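Local coordinates for putative heme binding protein (Tannerella forsythia, PDB 6EU8), which probably binds heme as a member of the HmuY-like family, with heme-binding properties that differ from those of Porphyromonas gingivalis HmuY, at residues V145-G150 with Q182-V187; I67-A72 with R79-E84. All coordinates share one frame; numbering follows the deposited sequence.

Interaction 1: V145-G150 with Q182-V187. With MLI (malonate ion), chain B.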
loop_
_atom_site.group_PDB
_atom_site.type_symbol
_atom_site.label_atom_id
_atom_site.label_comp_id
_atom_site.label_asym_id
_atom_site.label_seq_id
_atom_site.Cartn_x
_atom_site.Cartn_y
_atom_site.Cartn_z
ATOM N N VAL A 145 6.131 7.440 9.744
ATOM C CA VAL A 145 6.701 7.394 11.076
ATOM C C VAL A 145 5.578 7.591 12.133
ATOM O O VAL A 145 5.525 6.848 13.116
ATOM C CB VAL A 145 7.773 8.480 11.274
ATOM C CG1 VAL A 145 8.341 8.458 12.714
ATOM C CG2 VAL A 145 8.905 8.323 10.245
ATOM N N GLU A 146 4.761 8.625 11.933
ATOM C CA GLU A 146 3.629 8.949 12.837
ATOM C C GLU A 146 2.452 9.435 12.020
ATOM O O GLU A 146 2.629 10.222 11.085
ATOM C CB GLU A 146 3.966 10.151 13.737
ATOM C CG GLU A 146 4.921 9.993 14.880
ATOM C CD GLU A 146 4.828 11.238 15.768
ATOM O OE1 GLU A 146 3.769 11.416 16.411
ATOM O OE2 GLU A 146 5.763 12.066 15.758
ATOM N N ASN A 147 1.236 9.073 12.448
ATOM C CA ASN A 147 -0.003 9.615 11.869
ATOM C C ASN A 147 -1.002 10.049 12.979
ATOM O O ASN A 147 -2.003 9.366 13.204
ATOM C CB ASN A 147 -0.654 8.590 10.955
ATOM C CG ASN A 147 -1.865 9.128 10.237
ATOM O OD1 ASN A 147 -1.974 10.327 9.994
ATOM N ND2 ASN A 147 -2.768 8.257 9.892
ATOM N N PRO A 148 -0.690 11.154 13.674
ATOM C CA PRO A 148 -1.578 11.629 14.762
ATOM C C PRO A 148 -2.951 12.050 14.252
ATOM O O PRO A 148 -3.053 12.742 13.246
ATOM C CB PRO A 148 -0.807 12.794 15.373
ATOM C CG PRO A 148 0.261 13.163 14.404
ATOM C CD PRO A 148 0.414 12.080 13.388
ATOM N N MET A 149 -4.009 11.658 14.972
ATOM C CA MET A 149 -5.400 12.006 14.609
ATOM C C MET A 149 -5.561 13.535 14.482
ATOM O O MET A 149 -5.129 14.281 15.349
ATOM C CB MET A 149 -6.336 11.450 15.700
ATOM C CG MET A 149 -7.816 11.724 15.519
ATOM S SD MET A 149 -8.548 11.123 13.994
ATOM C CE MET A 149 -8.045 9.435 14.076
ATOM N N GLY A 150 -6.122 13.976 13.360
ATOM C CA GLY A 150 -6.324 15.422 13.077
ATOM C C GLY A 150 -5.122 16.235 12.628
ATOM O O GLY A 150 -5.304 17.395 12.212
ATOM N N GLN A 182 -4.387 19.334 2.346
ATOM C CA GLN A 182 -4.035 18.553 3.522
ATOM C C GLN A 182 -5.050 17.421 3.827
ATOM O O GLN A 182 -5.161 16.972 4.970
ATOM C CB GLN A 182 -3.749 19.475 4.731
ATOM C CG GLN A 182 -2.463 20.312 4.595
ATOM C CD GLN A 182 -2.524 21.412 3.538
ATOM O OE1 GLN A 182 -1.665 21.503 2.661
ATOM N NE2 GLN A 182 -3.543 22.230 3.600
ATOM N N GLU A 183 -5.742 16.936 2.795
ATOM C CA GLU A 183 -6.645 15.759 2.942
ATOM C C GLU A 183 -5.782 14.478 2.966
ATOM O O GLU A 183 -5.007 14.244 2.033
ATOM C CB GLU A 183 -7.686 15.671 1.825
ATOM C CG GLU A 183 -8.646 14.492 2.007
ATOM C CD GLU A 183 -9.635 14.272 0.882
ATOM O OE1 GLU A 183 -9.429 14.756 -0.244
ATOM O OE2 GLU A 183 -10.589 13.508 1.117
ATOM N N LYS A 184 -5.881 13.707 4.051
ATOM C CA LYS A 184 -5.092 12.454 4.188
ATOM C C LYS A 184 -5.537 11.377 3.206
ATOM O O LYS A 184 -6.721 11.192 2.952
ATOM C CB LYS A 184 -5.175 11.885 5.617
ATOM C CG LYS A 184 -4.597 12.760 6.696
ATOM C CD LYS A 184 -4.553 12.041 8.036
ATOM C CE LYS A 184 -4.048 12.974 9.121
ATOM N NZ LYS A 184 -3.813 12.336 10.429
ATOM N N GLY A 185 -4.568 10.615 2.673
ATOM C CA GLY A 185 -4.853 9.466 1.787
ATOM C C GLY A 185 -4.515 9.652 0.316
ATOM O O GLY A 185 -4.732 8.740 -0.493
ATOM N N HIS A 186 -3.980 10.826 -0.037
ATOM C CA HIS A 186 -3.454 11.090 -1.372
ATOM C C HIS A 186 -1.969 10.811 -1.274
ATOM O O HIS A 186 -1.189 11.612 -0.719
ATOM C CB HIS A 186 -3.767 12.515 -1.834
ATOM C CG HIS A 186 -5.228 12.804 -1.962
ATOM N ND1 HIS A 186 -5.951 12.532 -3.111
ATOM C CD2 HIS A 186 -6.100 13.380 -1.100
ATOM C CE1 HIS A 186 -7.207 12.902 -2.930
ATOM N NE2 HIS A 186 -7.329 13.392 -1.713
ATOM N N VAL A 187 -1.570 9.624 -1.761
ATOM C CA VAL A 187 -0.230 9.099 -1.564
ATOM C C VAL A 187 0.613 9.335 -2.805
ATOM O O VAL A 187 0.258 8.830 -3.879
ATOM C CB VAL A 187 -0.301 7.589 -1.226
ATOM C CG1 VAL A 187 1.088 6.988 -1.078
ATOM C CG2 VAL A 187 -1.131 7.364 0.035
HETATM C C1 MLI B . -8.406 11.403 9.828
HETATM C C2 MLI B . -7.365 12.026 10.712
HETATM C C3 MLI B . -8.301 11.899 8.415
HETATM O O6 MLI B . -6.361 11.384 11.027
HETATM O O7 MLI B . -7.539 13.200 11.112
HETATM O O8 MLI B . -8.552 11.120 7.455
HETATM O O9 MLI B . -7.954 13.086 8.233
#

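Interaction 2: I67-A72 with R79-E84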
loop_
_atom_site.group_PDB
_atom_site.type_symbol
_atom_site.label_atom_id
_atom_site.label_comp_id
_atom_site.label_asym_id
_atom_site.label_seq_id
_atom_site.Cartn_x
_atom_site.Cartn_y
_atom_site.Cartn_z
ATOM N N ILE A 67 -5.168 -5.556 -15.164
ATOM C CA ILE A 67 -3.742 -5.239 -15.349
ATOM C C ILE A 67 -2.827 -6.159 -14.556
ATOM O O ILE A 67 -3.242 -6.695 -13.521
ATOM C CB ILE A 67 -3.408 -3.749 -15.021
ATOM C CG1 ILE A 67 -3.716 -3.363 -13.554
ATOM C CG2 ILE A 67 -4.160 -2.805 -15.952
ATOM C CD1 ILE A 67 -3.197 -1.987 -13.180
ATOM N N LYS A 68 -1.582 -6.332 -15.025
ATOM C CA LYS A 68 -0.487 -6.783 -14.166
ATOM C C LYS A 68 -0.198 -5.652 -13.173
ATOM O O LYS A 68 -0.417 -4.496 -13.499
ATOM C CB LYS A 68 0.797 -7.071 -14.965
ATOM C CG LYS A 68 0.794 -8.395 -15.724
ATOM C CD LYS A 68 2.151 -8.619 -16.384
ATOM C CE LYS A 68 2.288 -10.007 -16.994
ATOM N NZ LYS A 68 1.706 -10.044 -18.362
ATOM N N TRP A 69 0.301 -5.998 -11.997
ATOM C CA TRP A 69 0.566 -4.979 -10.966
ATOM C C TRP A 69 1.652 -5.420 -9.983
ATOM O O TRP A 69 1.951 -6.608 -9.844
ATOM C CB TRP A 69 -0.756 -4.579 -10.267
ATOM C CG TRP A 69 -1.373 -5.693 -9.488
ATOM C CD1 TRP A 69 -2.157 -6.711 -9.973
ATOM C CD2 TRP A 69 -1.237 -5.936 -8.083
ATOM N NE1 TRP A 69 -2.505 -7.567 -8.970
ATOM C CE2 TRP A 69 -1.959 -7.120 -7.790
ATOM C CE3 TRP A 69 -0.575 -5.267 -7.038
ATOM C CZ2 TRP A 69 -2.029 -7.658 -6.491
ATOM C CZ3 TRP A 69 -0.636 -5.793 -5.771
ATOM C CH2 TRP A 69 -1.367 -6.972 -5.497
ATOM N N HIS A 70 2.242 -4.418 -9.296
ATOM C CA HIS A 70 3.386 -4.590 -8.445
ATOM C C HIS A 70 3.126 -4.240 -6.972
ATOM O O HIS A 70 3.529 -4.992 -6.084
ATOM C CB HIS A 70 4.517 -3.743 -8.991
ATOM C CG HIS A 70 4.888 -4.113 -10.394
ATOM N ND1 HIS A 70 4.471 -3.391 -11.481
ATOM C CD2 HIS A 70 5.592 -5.162 -10.875
ATOM C CE1 HIS A 70 4.915 -3.972 -12.586
ATOM N NE2 HIS A 70 5.588 -5.046 -12.242
ATOM N N ILE A 71 2.502 -3.080 -6.743
ATOM C CA ILE A 71 2.123 -2.661 -5.376
ATOM C C ILE A 71 0.656 -2.230 -5.357
ATOM O O ILE A 71 0.075 -1.925 -6.388
ATOM C CB ILE A 71 3.028 -1.528 -4.798
ATOM C CG1 ILE A 71 2.882 -0.219 -5.558
ATOM C CG2 ILE A 71 4.504 -1.966 -4.742
ATOM C CD1 ILE A 71 3.531 0.955 -4.838
ATOM N N ALA A 72 0.030 -2.265 -4.170
ATOM C CA ALA A 72 -1.348 -1.791 -3.964
ATOM C C ALA A 72 -1.459 -1.024 -2.657
ATOM O O ALA A 72 -0.755 -1.327 -1.691
ATOM C CB ALA A 72 -2.330 -2.934 -3.992
ATOM N N ARG A 79 0.752 -2.958 0.170
ATOM C CA ARG A 79 1.115 -4.367 -0.058
ATOM C C ARG A 79 1.790 -4.519 -1.418
ATOM O O ARG A 79 1.815 -3.603 -2.231
ATOM C CB ARG A 79 -0.090 -5.300 0.034
ATOM C CG ARG A 79 -1.086 -5.138 -1.101
ATOM C CD ARG A 79 -2.093 -6.261 -1.173
ATOM N NE ARG A 79 -1.468 -7.501 -1.638
ATOM C CZ ARG A 79 -2.123 -8.518 -2.189
ATOM N NH1 ARG A 79 -3.442 -8.488 -2.360
ATOM N NH2 ARG A 79 -1.405 -9.589 -2.597
ATOM N N THR A 80 2.307 -5.733 -1.645
ATOM C CA THR A 80 2.918 -6.112 -2.918
ATOM C C THR A 80 2.141 -7.266 -3.554
ATOM O O THR A 80 1.277 -7.874 -2.919
ATOM C CB THR A 80 4.395 -6.541 -2.707
ATOM O OG1 THR A 80 4.464 -7.795 -2.008
ATOM C CG2 THR A 80 5.180 -5.470 -1.971
ATOM N N ASN A 81 2.502 -7.590 -4.808
ATOM C CA ASN A 81 1.898 -8.751 -5.516
ATOM C C ASN A 81 2.835 -9.949 -5.364
ATOM O O ASN A 81 3.591 -10.282 -6.301
ATOM C CB ASN A 81 1.633 -8.406 -6.987
ATOM C CG ASN A 81 0.814 -9.463 -7.699
ATOM O OD1 ASN A 81 0.368 -10.429 -7.082
ATOM N ND2 ASN A 81 0.582 -9.269 -8.988
ATOM N N GLU A 82 2.789 -10.594 -4.198
ATOM C CA GLU A 82 3.738 -11.654 -3.806
ATOM C C GLU A 82 5.212 -11.225 -3.957
ATOM O O GLU A 82 6.071 -11.981 -4.471
ATOM C CB GLU A 82 3.442 -12.962 -4.592
ATOM C CG GLU A 82 2.081 -13.575 -4.324
ATOM C CD GLU A 82 1.782 -14.740 -5.264
ATOM O OE1 GLU A 82 2.650 -15.617 -5.398
ATOM O OE2 GLU A 82 0.717 -14.761 -5.902
ATOM N N GLY A 83 5.509 -10.009 -3.508
ATOM C CA GLY A 83 6.855 -9.452 -3.479
ATOM C C GLY A 83 7.495 -9.396 -2.122
ATOM O O GLY A 83 7.017 -9.999 -1.164
ATOM N N GLU A 84 8.627 -8.706 -2.037
ATOM C CA GLU A 84 9.343 -8.559 -0.764
ATOM C C GLU A 84 10.115 -7.251 -0.741
ATOM O O GLU A 84 10.515 -6.743 -1.808
ATOM C CB GLU A 84 10.219 -9.796 -0.479
ATOM C CG GLU A 84 11.254 -10.113 -1.563
ATOM C CD GLU A 84 12.013 -11.426 -1.337
ATOM O OE1 GLU A 84 11.741 -12.160 -0.367
ATOM O OE2 GLU A 84 12.914 -11.705 -2.141
#

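Interaction 1: V145-G150 with Q182-V187
Lys-184 is straight from CB to its tip, chi2 to chi4 all near 180°, a reach that carries NZ to the loop 147-150. Asn-147 reaches back from the other direction. Its CG lies anti to the backbone N (chi1 -175°), which turns the carboxamide toward the lysine. Asn-147 OD1 accepts a hydrogen bond from Lys-184 NZ at 2.8 Å, and the donor is tilted 33° from the carbonyl plane. Lys-184 NZ also makes a weak bond of 2.9 Å to Pro-148 O, and another weak one to Lys-151 O further along the loop.

A malonate ion, probably from the crystallisation liquor, joins the two segments. Its O6 takes a hydrogen bond of 2.8 Å from Lys-184 NZ. Its O7 takes one of 2.8 Å from Gly-150 N. Met-149 SD packs against the ion, 3.6 Å from malonate C2. The aliphatic part of Lys-184 runs alongside the anion, with CG 3.7 Å from malonate O9. Arg-75 NH2 is a further donor to the ion. The negative charge of the malonate probably helps to hold the ammonium group in place.

This is a surface anion site, built from one lysine, one arginine and a backbone N-H, between a loop and the start of strand 184-194.

Interaction 2: I67-A72 with R79-E84
Asn-81 lies flat over one face of the Trp-69 indole, with amide and ring planes only 3° apart. Its CB sits above the six-membered ring in a CH-pi contact, 3.5 Å from the centroid. The amide extends over the ring toward the rim, where Asn-81 ND2 is 3.5 Å from Trp-69 NE1. The same ND2 donates to Trp-69 O at 3.1 Å. This fairly straight bond (163° at the hydrogen) lies in the amide plane and helps fix the rotation of the amide. Trp-69 CG stands between its own backbone N and carbonyl carbon (chi1 65°), which swings the indole across toward Asn-81 and Arg-79.

At the ring edge, Trp-69 CH2 points at the centre of the Arg-79 guanidinium face, 3.7 Å from Arg-79 CZ. Arg-79 NE donates to Thr-80 O, and Arg-79 NH1 forms a salt bridge with Glu-62. Tyr-27 meets Trp-69 edge-to-face.

The backbone sets the register. Asn-81 N donates to His-70 O at 3.1 Å. Ala-72 and Arg-79 form a hydrogen-bonded pair. Ala-72 N donates to Arg-79 O at 3.0 Å. Arg-79 N donates to Ala-72 O at 2.9 Å. Beyond the strand end, Thr-80 OG1 accepts from Gly-83 N in an ST motif. His-70 and Ile-71 form a classic bulge against Val-28. The whole is the open end of an antiparallel beta hairpin, strands 71-74 and 77-80.

How the interactions relate
Both segments of interaction 2 precede those of interaction 1 along the chain. Their centres are about 23 Å apart, on opposite sides of the chain's centre. The nearest atoms are about 8 Å apart and do not touch. Interaction 2 is buried and lies in the four-stranded antiparallel sheet, where 77-80 is an outermost strand. Interaction 1 is at the surface. It links the loop after strand 144-146, part of a two-stranded sheet, to strand 184-194 of the large antiparallel sheet. Arg-75, in the hairpin between 67-72 and 79-84, binds the malonate of interaction 1. The hairpin of interaction 2 thus contributes to the anion site at its turn, within one HmuY family region.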